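Local coordinates for RNA-binding protein RO60 (PDB 2NVO) that binds several small RNAs that accumulate during recovery from ultraviolet irradiation and contributes to the resistance of Deinococcus radiodurans to it, at residues Tyr161-Ala173 with Pro193-Met207. Sequence-based numbering, arbitrary orientation.
Sequences YETADVDKLALWA and PKTDDAARNAVLKFM
R200 reaches from the first turn of helix 198-209 to the carbonyls of A164 and E162, where helix 151-163 gives way to helix 166-175, and illustrates how one arginine can tie a helix start to a neighbouring helix end. R200 NH1 gives a straight hydrogen bond to A164 O (2.9 Å, 166°) and a weak, bent one to E162 O. A164 O lies in the guanidinium plane, while NH1 stands above the plane of the A164 carbonyl. On its own segment, D197 holds the group's rotation: D197 OD2 takes R200 NE through the syn lone pair at 2.7 Å, while OD1 caps the helix by accepting R200 N; D196 adds a weaker bridge to NH2. T195 CG2 sits over one guanidinium face, offset toward its rim. E162, whose OE1 forms a salt bridge with R155, extends beyond CG so that OE2 accepts K194 N by its anti lone pair (2.9 Å).

Further along, R200 CG lies 3.7 Å from V166 CB. L169 CD1 presses tightly on V203 CG1 (3.5 Å) and also meets L204 CD2. The M207 chain bends at chi3 (70°), bringing CE to W172 CB while CG touches A173 CB; P193 CG packs on Y161 CB at 3.7 Å. The helical segments 166-173 and 198-207 run 11° apart, axes 9.5 Å from each other; L188 of helix 184-191 touches Y161, P193 and M207. Near-parallel packing of helices next but one in the chain is characteristic of alpha-solenoids such as the HEAT-like TROVE horseshoe.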
ATOM      1  N   TYR A 161      22.183  11.099  -8.755  1.00 17.18           N
ATOM      2  CA  TYR A 161      22.813  11.720  -7.591  1.00 17.98           C
ATOM      3  C   TYR A 161      23.080  13.208  -7.800  1.00 20.24           C
ATOM      4  O   TYR A 161      22.963  14.006  -6.873  1.00 18.90           O
ATOM      5  CB  TYR A 161      24.116  11.005  -7.241  1.00 18.95           C
ATOM      6  CG  TYR A 161      23.915   9.564  -6.821  1.00 18.67           C
ATOM      7  CD1 TYR A 161      23.448   9.249  -5.549  1.00 20.21           C
ATOM      8  CD2 TYR A 161      24.198   8.524  -7.696  1.00 20.17           C
ATOM      9  CE1 TYR A 161      23.270   7.917  -5.157  1.00 16.35           C
ATOM     10  CE2 TYR A 161      24.022   7.204  -7.324  1.00 18.58           C
ATOM     11  CZ  TYR A 161      23.551   6.908  -6.057  1.00 18.76           C
ATOM     12  OH  TYR A 161      23.380   5.591  -5.688  1.00 19.16           O
ATOM     13  N   GLU A 162      23.434  13.574  -9.023  1.00 22.88           N
ATOM     14  CA  GLU A 162      23.762  14.968  -9.331  1.00 22.41           C
ATOM     15  C   GLU A 162      22.527  15.871  -9.335  1.00 26.32           C
ATOM     16  O   GLU A 162      22.640  17.101  -9.244  1.00 22.91           O
ATOM     17  CB  GLU A 162      24.500  15.043 -10.666  1.00 21.25           C
ATOM     18  CG  GLU A 162      25.903  14.460 -10.597  1.00 22.82           C
ATOM     19  CD  GLU A 162      26.498  14.221 -11.962  1.00 24.69           C
ATOM     20  OE1 GLU A 162      25.778  14.441 -12.956  1.00 26.27           O
ATOM     21  OE2 GLU A 162      27.683  13.813 -12.041  1.00 23.88           O
ATOM     22  N   THR A 163      21.353  15.256  -9.433  1.00 24.58           N
ATOM     23  CA  THR A 163      20.090  15.995  -9.479  1.00 26.55           C
ATOM     24  C   THR A 163      19.483  16.192  -8.084  1.00 28.27           C
ATOM     25  O   THR A 163      18.616  17.041  -7.880  1.00 26.90           O
ATOM     26  CB  THR A 163      19.074  15.274 -10.387  1.00 26.26           C
ATOM     27  OG1 THR A 163      19.534  15.315 -11.741  1.00 28.21           O
ATOM     28  CG2 THR A 163      17.705  15.923 -10.308  1.00 31.45           C
ATOM     29  N   ALA A 164      19.953  15.411  -7.120  1.00 23.27           N
ATOM     30  CA  ALA A 164      19.375  15.421  -5.779  1.00 27.89           C
ATOM     31  C   ALA A 164      20.009  16.481  -4.881  1.00 27.00           C
ATOM     32  O   ALA A 164      21.234  16.605  -4.830  1.00 25.59           O
ATOM     33  CB  ALA A 164      19.519  14.035  -5.136  1.00 26.06           C
ATOM     34  N   ASP A 165      19.180  17.217  -4.143  1.00 30.94           N
ATOM     35  CA  ASP A 165      19.694  18.267  -3.261  1.00 31.69           C
ATOM     36  C   ASP A 165      20.384  17.702  -2.018  1.00 33.11           C
ATOM     37  O   ASP A 165      20.231  16.525  -1.684  1.00 30.26           O
ATOM     38  CB  ASP A 165      18.610  19.315  -2.924  1.00 36.45           C
ATOM     39  CG  ASP A 165      17.892  19.050  -1.594  1.00 39.32           C
ATOM     40  OD1 ASP A 165      17.671  17.878  -1.224  1.00 35.41           O
ATOM     41  OD2 ASP A 165      17.524  20.044  -0.924  1.00 42.32           O
ATOM     42  N   VAL A 166      21.161  18.546  -1.347  1.00 31.82           N
ATOM     43  CA  VAL A 166      21.996  18.110  -0.236  1.00 32.83           C
ATOM     44  C   VAL A 166      21.173  17.462   0.896  1.00 36.12           C
ATOM     45  O   VAL A 166      21.688  16.642   1.667  1.00 34.45           O
ATOM     46  CB  VAL A 166      22.866  19.281   0.292  1.00 36.03           C
ATOM     47  CG1 VAL A 166      21.984  20.431   0.794  1.00 36.84           C
ATOM     48  CG2 VAL A 166      23.832  18.806   1.374  1.00 38.11           C
ATOM     49  N   ASP A 167      19.891  17.810   0.978  1.00 33.76           N
ATOM     50  CA  ASP A 167      19.014  17.255   2.009  1.00 32.46           C
ATOM     51  C   ASP A 167      18.535  15.844   1.648  1.00 32.98           C
ATOM     52  O   ASP A 167      18.489  14.960   2.506  1.00 29.47           O
ATOM     53  CB  ASP A 167      17.830  18.188   2.266  1.00 34.84           C
ATOM     54  CG  ASP A 167      18.274  19.599   2.642  1.00 34.46           C
ATOM     55  OD1 ASP A 167      19.100  19.750   3.568  1.00 30.61           O
ATOM     56  OD2 ASP A 167      17.800  20.556   2.001  1.00 42.56           O
ATOM     57  N   LYS A 168      18.184  15.631   0.384  1.00 31.98           N
ATOM     58  CA  LYS A 168      17.806  14.296  -0.067  1.00 32.36           C
ATOM     59  C   LYS A 168      19.011  13.360  -0.041  1.00 33.37           C
ATOM     60  O   LYS A 168      18.887  12.177   0.290  1.00 31.65           O
ATOM     61  CB  LYS A 168      17.204  14.315  -1.468  1.00 31.89           C
ATOM     62  CG  LYS A 168      17.100  12.916  -2.065  1.00 29.96           C
ATOM     63  CD  LYS A 168      16.673  12.910  -3.527  1.00 31.90           C
ATOM     64  CE  LYS A 168      15.167  12.791  -3.677  1.00 29.69           C
ATOM     65  NZ  LYS A 168      14.793  12.356  -5.053  1.00 29.45           N
ATOM     66  N   LEU A 169      20.180  13.888  -0.386  1.00 31.10           N
ATOM     67  CA  LEU A 169      21.381  13.068  -0.379  1.00 30.81           C
ATOM     68  C   LEU A 169      21.716  12.615   1.036  1.00 30.12           C
ATOM     69  O   LEU A 169      22.056  11.444   1.258  1.00 22.82           O
ATOM     70  CB  LEU A 169      22.566  13.811  -0.995  1.00 28.72           C
ATOM     71  CG  LEU A 169      22.576  13.930  -2.520  1.00 28.73           C
ATOM     72  CD1 LEU A 169      23.926  14.471  -2.989  1.00 24.86           C
ATOM     73  CD2 LEU A 169      22.267  12.588  -3.191  1.00 26.53           C
ATOM     74  N   ALA A 170      21.625  13.549   1.984  1.00 29.01           N
ATOM     75  CA  ALA A 170      21.956  13.272   3.377  1.00 30.36           C
ATOM     76  C   ALA A 170      21.006  12.220   3.924  1.00 28.17           C
ATOM     77  O   ALA A 170      21.408  11.333   4.681  1.00 28.55           O
ATOM     78  CB  ALA A 170      21.880  14.545   4.212  1.00 30.15           C
ATOM     79  N   LEU A 171      19.744  12.337   3.523  1.00 28.62           N
ATOM     80  CA  LEU A 171      18.706  11.393   3.907  1.00 28.25           C
ATOM     81  C   LEU A 171      19.044   9.997   3.400  1.00 27.34           C
ATOM     82  O   LEU A 171      18.963   9.018   4.148  1.00 24.28           O
ATOM     83  CB  LEU A 171      17.352  11.844   3.352  1.00 30.15           C
ATOM     84  CG  LEU A 171      16.175  10.887   3.573  1.00 35.20           C
ATOM     85  CD1 LEU A 171      15.837  10.786   5.053  1.00 29.85           C
ATOM     86  CD2 LEU A 171      14.948  11.312   2.764  1.00 34.33           C
ATOM     87  N   TRP A 172      19.421   9.912   2.126  1.00 26.95           N
ATOM     88  CA  TRP A 172      19.824   8.638   1.532  1.00 26.78           C
ATOM     89  C   TRP A 172      21.036   8.090   2.267  1.00 27.35           C
ATOM     90  O   TRP A 172      21.158   6.879   2.450  1.00 25.06           O
ATOM     91  CB  TRP A 172      20.156   8.796   0.047  1.00 25.64           C
ATOM     92  CG  TRP A 172      18.955   8.985  -0.844  1.00 22.75           C
ATOM     93  CD1 TRP A 172      17.719   9.442  -0.477  1.00 24.18           C
ATOM     94  CD2 TRP A 172      18.890   8.749  -2.256  1.00 21.22           C
ATOM     95  NE1 TRP A 172      16.886   9.490  -1.569  1.00 20.88           N
ATOM     96  CE2 TRP A 172      17.583   9.075  -2.676  1.00 19.20           C
ATOM     97  CE3 TRP A 172      19.812   8.298  -3.209  1.00 20.63           C
ATOM     98  CZ2 TRP A 172      17.175   8.964  -4.004  1.00 21.40           C
ATOM     99  CZ3 TRP A 172      19.408   8.193  -4.531  1.00 16.54           C
ATOM    100  CH2 TRP A 172      18.099   8.513  -4.915  1.00 21.64           C
ATOM    101  N   ALA A 173      21.921   8.984   2.705  1.00 24.85           N
ATOM    102  CA  ALA A 173      23.161   8.569   3.363  1.00 26.72           C
ATOM    103  C   ALA A 173      22.921   7.872   4.702  1.00 25.04           C
ATOM    104  O   ALA A 173      23.744   7.065   5.140  1.00 26.52           O
ATOM    105  CB  ALA A 173      24.100   9.757   3.549  1.00 25.99           C
ATOM    106  N   PRO A 193      29.458  10.252  -9.578  1.00 27.97           N
ATOM    107  CA  PRO A 193      28.831  11.572  -9.746  1.00 24.20           C
ATOM    108  C   PRO A 193      29.743  12.704  -9.265  1.00 24.26           C
ATOM    109  O   PRO A 193      30.517  12.530  -8.318  1.00 18.85           O
ATOM    110  CB  PRO A 193      27.596  11.510  -8.834  1.00 21.63           C
ATOM    111  CG  PRO A 193      27.488  10.083  -8.369  1.00 25.40           C
ATOM    112  CD  PRO A 193      28.845   9.471  -8.492  1.00 24.91           C
ATOM    113  N   LYS A 194      29.636  13.862  -9.902  1.00 23.80           N
ATOM    114  CA  LYS A 194      30.257  15.073  -9.370  1.00 23.78           C
ATOM    115  C   LYS A 194      29.316  16.253  -9.567  1.00 22.34           C
ATOM    116  O   LYS A 194      28.848  16.509 -10.670  1.00 22.24           O
ATOM    117  CB  LYS A 194      31.597  15.362 -10.033  1.00 24.57           C
ATOM    118  CG  LYS A 194      32.369  16.491  -9.342  1.00 28.72           C
ATOM    119  CD  LYS A 194      33.577  16.930 -10.158  1.00 30.98           C
ATOM    120  CE  LYS A 194      34.650  17.553  -9.276  1.00 36.68           C
ATOM    121  NZ  LYS A 194      35.908  17.861 -10.034  1.00 43.10           N
ATOM    122  N   THR A 195      29.024  16.952  -8.481  1.00 21.14           N
ATOM    123  CA  THR A 195      28.149  18.111  -8.544  1.00 24.52           C
ATOM    124  C   THR A 195      29.004  19.375  -8.605  1.00 24.91           C
ATOM    125  O   THR A 195      30.214  19.317  -8.447  1.00 21.69           O
ATOM    126  CB  THR A 195      27.246  18.180  -7.317  1.00 23.61           C
ATOM    127  OG1 THR A 195      28.031  18.503  -6.159  1.00 26.86           O
ATOM    128  CG2 THR A 195      26.551  16.839  -7.101  1.00 28.30           C
ATOM    129  N   ASP A 196      28.364  20.511  -8.834  1.00 27.71           N
ATOM    130  CA  ASP A 196      29.069  21.782  -8.813  1.00 25.63           C
ATOM    131  C   ASP A 196      29.406  22.168  -7.377  1.00 28.43           C
ATOM    132  O   ASP A 196      30.448  22.761  -7.132  1.00 26.82           O
ATOM    133  CB  ASP A 196      28.228  22.884  -9.474  1.00 23.35           C
ATOM    134  CG  ASP A 196      26.819  22.961  -8.918  1.00 29.04           C
ATOM    135  OD1 ASP A 196      26.244  24.064  -8.894  1.00 29.49           O
ATOM    136  OD2 ASP A 196      26.273  21.916  -8.502  1.00 34.22           O
ATOM    137  N   ASP A 197      28.542  21.821  -6.423  1.00 25.65           N
ATOM    138  CA  ASP A 197      28.720  22.328  -5.064  1.00 26.98           C
ATOM    139  C   ASP A 197      29.409  21.359  -4.113  1.00 28.02           C
ATOM    140  O   ASP A 197      29.126  20.150  -4.100  1.00 23.92           O
ATOM    141  CB  ASP A 197      27.391  22.769  -4.467  1.00 29.21           C
ATOM    142  CG  ASP A 197      26.455  21.623  -4.273  1.00 30.41           C
ATOM    143  OD1 ASP A 197      26.160  21.290  -3.103  1.00 28.23           O
ATOM    144  OD2 ASP A 197      26.043  21.036  -5.296  1.00 31.76           O
ATOM    145  N   ALA A 198      30.299  21.917  -3.301  1.00 24.03           N
ATOM    146  CA  ALA A 198      31.166  21.128  -2.435  1.00 28.88           C
ATOM    147  C   ALA A 198      30.393  20.354  -1.370  1.00 29.47           C
ATOM    148  O   ALA A 198      30.831  19.286  -0.943  1.00 26.45           O
ATOM    149  CB  ALA A 198      32.213  22.015  -1.786  1.00 26.37           C
ATOM    150  N   ALA A 199      29.263  20.907  -0.939  1.00 27.51           N
ATOM    151  CA  ALA A 199      28.439  20.273   0.085  1.00 32.11           C
ATOM    152  C   ALA A 199      27.966  18.907  -0.402  1.00 29.58           C
ATOM    153  O   ALA A 199      28.182  17.886   0.254  1.00 30.47           O
ATOM    154  CB  ALA A 199      27.251  21.154   0.441  1.00 29.00           C
ATOM    155  N   ARG A 200      27.337  18.891  -1.569  1.00 28.67           N
ATOM    156  CA  ARG A 200      26.831  17.650  -2.122  1.00 30.42           C
ATOM    157  C   ARG A 200      27.933  16.651  -2.454  1.00 29.96           C
ATOM    158  O   ARG A 200      27.754  15.450  -2.250  1.00 23.82           O
ATOM    159  CB  ARG A 200      25.939  17.917  -3.325  1.00 29.09           C
ATOM    160  CG  ARG A 200      24.570  18.421  -2.924  1.00 30.28           C
ATOM    161  CD  ARG A 200      23.633  18.379  -4.096  1.00 32.76           C
ATOM    162  NE  ARG A 200      24.180  19.113  -5.230  1.00 31.17           N
ATOM    163  CZ  ARG A 200      23.631  19.128  -6.438  1.00 30.56           C
ATOM    164  NH1 ARG A 200      22.513  18.450  -6.662  1.00 29.86           N
ATOM    165  NH2 ARG A 200      24.193  19.824  -7.418  1.00 28.75           N
ATOM    166  N   ASN A 201      29.068  17.143  -2.947  1.00 26.62           N
ATOM    167  CA  ASN A 201      30.209  16.272  -3.221  1.00 29.39           C
ATOM    168  C   ASN A 201      30.727  15.656  -1.930  1.00 28.78           C
ATOM    169  O   ASN A 201      31.227  14.532  -1.918  1.00 23.64           O
ATOM    170  CB  ASN A 201      31.334  17.042  -3.918  1.00 28.16           C
ATOM    171  CG  ASN A 201      31.049  17.287  -5.388  1.00 27.54           C
ATOM    172  OD1 ASN A 201      30.274  16.563  -6.008  1.00 29.06           O
ATOM    173  ND2 ASN A 201      31.679  18.311  -5.955  1.00 25.79           N
ATOM    174  N   ALA A 202      30.611  16.422  -0.849  1.00 26.44           N
ATOM    175  CA  ALA A 202      31.036  15.982   0.469  1.00 30.06           C
ATOM    176  C   ALA A 202      30.167  14.827   0.973  1.00 30.60           C
ATOM    177  O   ALA A 202      30.681  13.871   1.564  1.00 30.62           O
ATOM    178  CB  ALA A 202      31.010  17.151   1.452  1.00 30.40           C
ATOM    179  N   VAL A 203      28.858  14.908   0.733  1.00 27.87           N
ATOM    180  CA  VAL A 203      27.956  13.847   1.173  1.00 28.26           C
ATOM    181  C   VAL A 203      28.086  12.619   0.288  1.00 30.14           C
ATOM    182  O   VAL A 203      27.892  11.490   0.744  1.00 27.53           O
ATOM    183  CB  VAL A 203      26.474  14.291   1.230  1.00 28.20           C
ATOM    184  CG1 VAL A 203      25.949  14.589  -0.149  1.00 31.90           C
ATOM    185  CG2 VAL A 203      25.619  13.198   1.869  1.00 29.27           C
ATOM    186  N   LEU A 204      28.417  12.842  -0.981  1.00 26.67           N
ATOM    187  CA  LEU A 204      28.646  11.739  -1.902  1.00 26.08           C
ATOM    188  C   LEU A 204      29.897  11.000  -1.453  1.00 27.51           C
ATOM    189  O   LEU A 204      29.911   9.766  -1.379  1.00 26.96           O
ATOM    190  CB  LEU A 204      28.782  12.254  -3.338  1.00 23.83           C
ATOM    191  CG  LEU A 204      27.484  12.776  -3.965  1.00 27.29           C
ATOM    192  CD1 LEU A 204      27.705  13.313  -5.376  1.00 20.57           C
ATOM    193  CD2 LEU A 204      26.418  11.698  -3.986  1.00 22.36           C
ATOM    194  N   LYS A 205      30.937  11.761  -1.122  1.00 25.37           N
ATOM    195  CA  LYS A 205      32.165  11.172  -0.610  1.00 29.28           C
ATOM    196  C   LYS A 205      31.899  10.377   0.669  1.00 31.10           C
ATOM    197  O   LYS A 205      32.443   9.291   0.852  1.00 28.90           O
ATOM    198  CB  LYS A 205      33.225  12.241  -0.349  1.00 28.41           C
ATOM    199  CG  LYS A 205      34.619  11.662  -0.093  1.00 33.78           C
ATOM    200  CD  LYS A 205      35.577  12.723   0.425  1.00 39.24           C
ATOM    201  CE  LYS A 205      36.958  12.142   0.718  1.00 46.54           C
ATOM    202  NZ  LYS A 205      37.763  11.925  -0.522  1.00 50.84           N
ATOM    203  N   PHE A 206      31.066  10.922   1.551  1.00 29.38           N
ATOM    204  CA  PHE A 206      30.755  10.233   2.799  1.00 32.50           C
ATOM    205  C   PHE A 206      30.015   8.928   2.535  1.00 31.63           C
ATOM    206  O   PHE A 206      30.235   7.931   3.222  1.00 33.77           O
ATOM    207  CB  PHE A 206      29.924  11.111   3.732  1.00 33.71           C
ATOM    208  CG  PHE A 206      29.315  10.352   4.880  1.00 34.24           C
ATOM    209  CD1 PHE A 206      30.036  10.129   6.040  1.00 39.28           C
ATOM    210  CD2 PHE A 206      28.032   9.843   4.788  1.00 34.12           C
ATOM    211  CE1 PHE A 206      29.485   9.420   7.094  1.00 39.80           C
ATOM    212  CE2 PHE A 206      27.477   9.131   5.838  1.00 37.38           C
ATOM    213  CZ  PHE A 206      28.205   8.922   6.991  1.00 36.02           C
ATOM    214  N   MET A 207      29.131   8.950   1.545  1.00 25.94           N
ATOM    215  CA  MET A 207      28.332   7.782   1.194  1.00 29.70           C
ATOM    216  C   MET A 207      29.201   6.643   0.683  1.00 28.39           C
ATOM    217  O   MET A 207      28.799   5.481   0.718  1.00 26.06           O
ATOM    218  CB  MET A 207      27.264   8.149   0.163  1.00 26.27           C
ATOM    219  CG  MET A 207      26.134   8.995   0.739  1.00 27.69           C
ATOM    220  SD  MET A 207      24.967   9.671  -0.475  1.00 28.79           S
ATOM    221  CE  MET A 207      24.113   8.196  -1.030  1.00 21.66           C
TER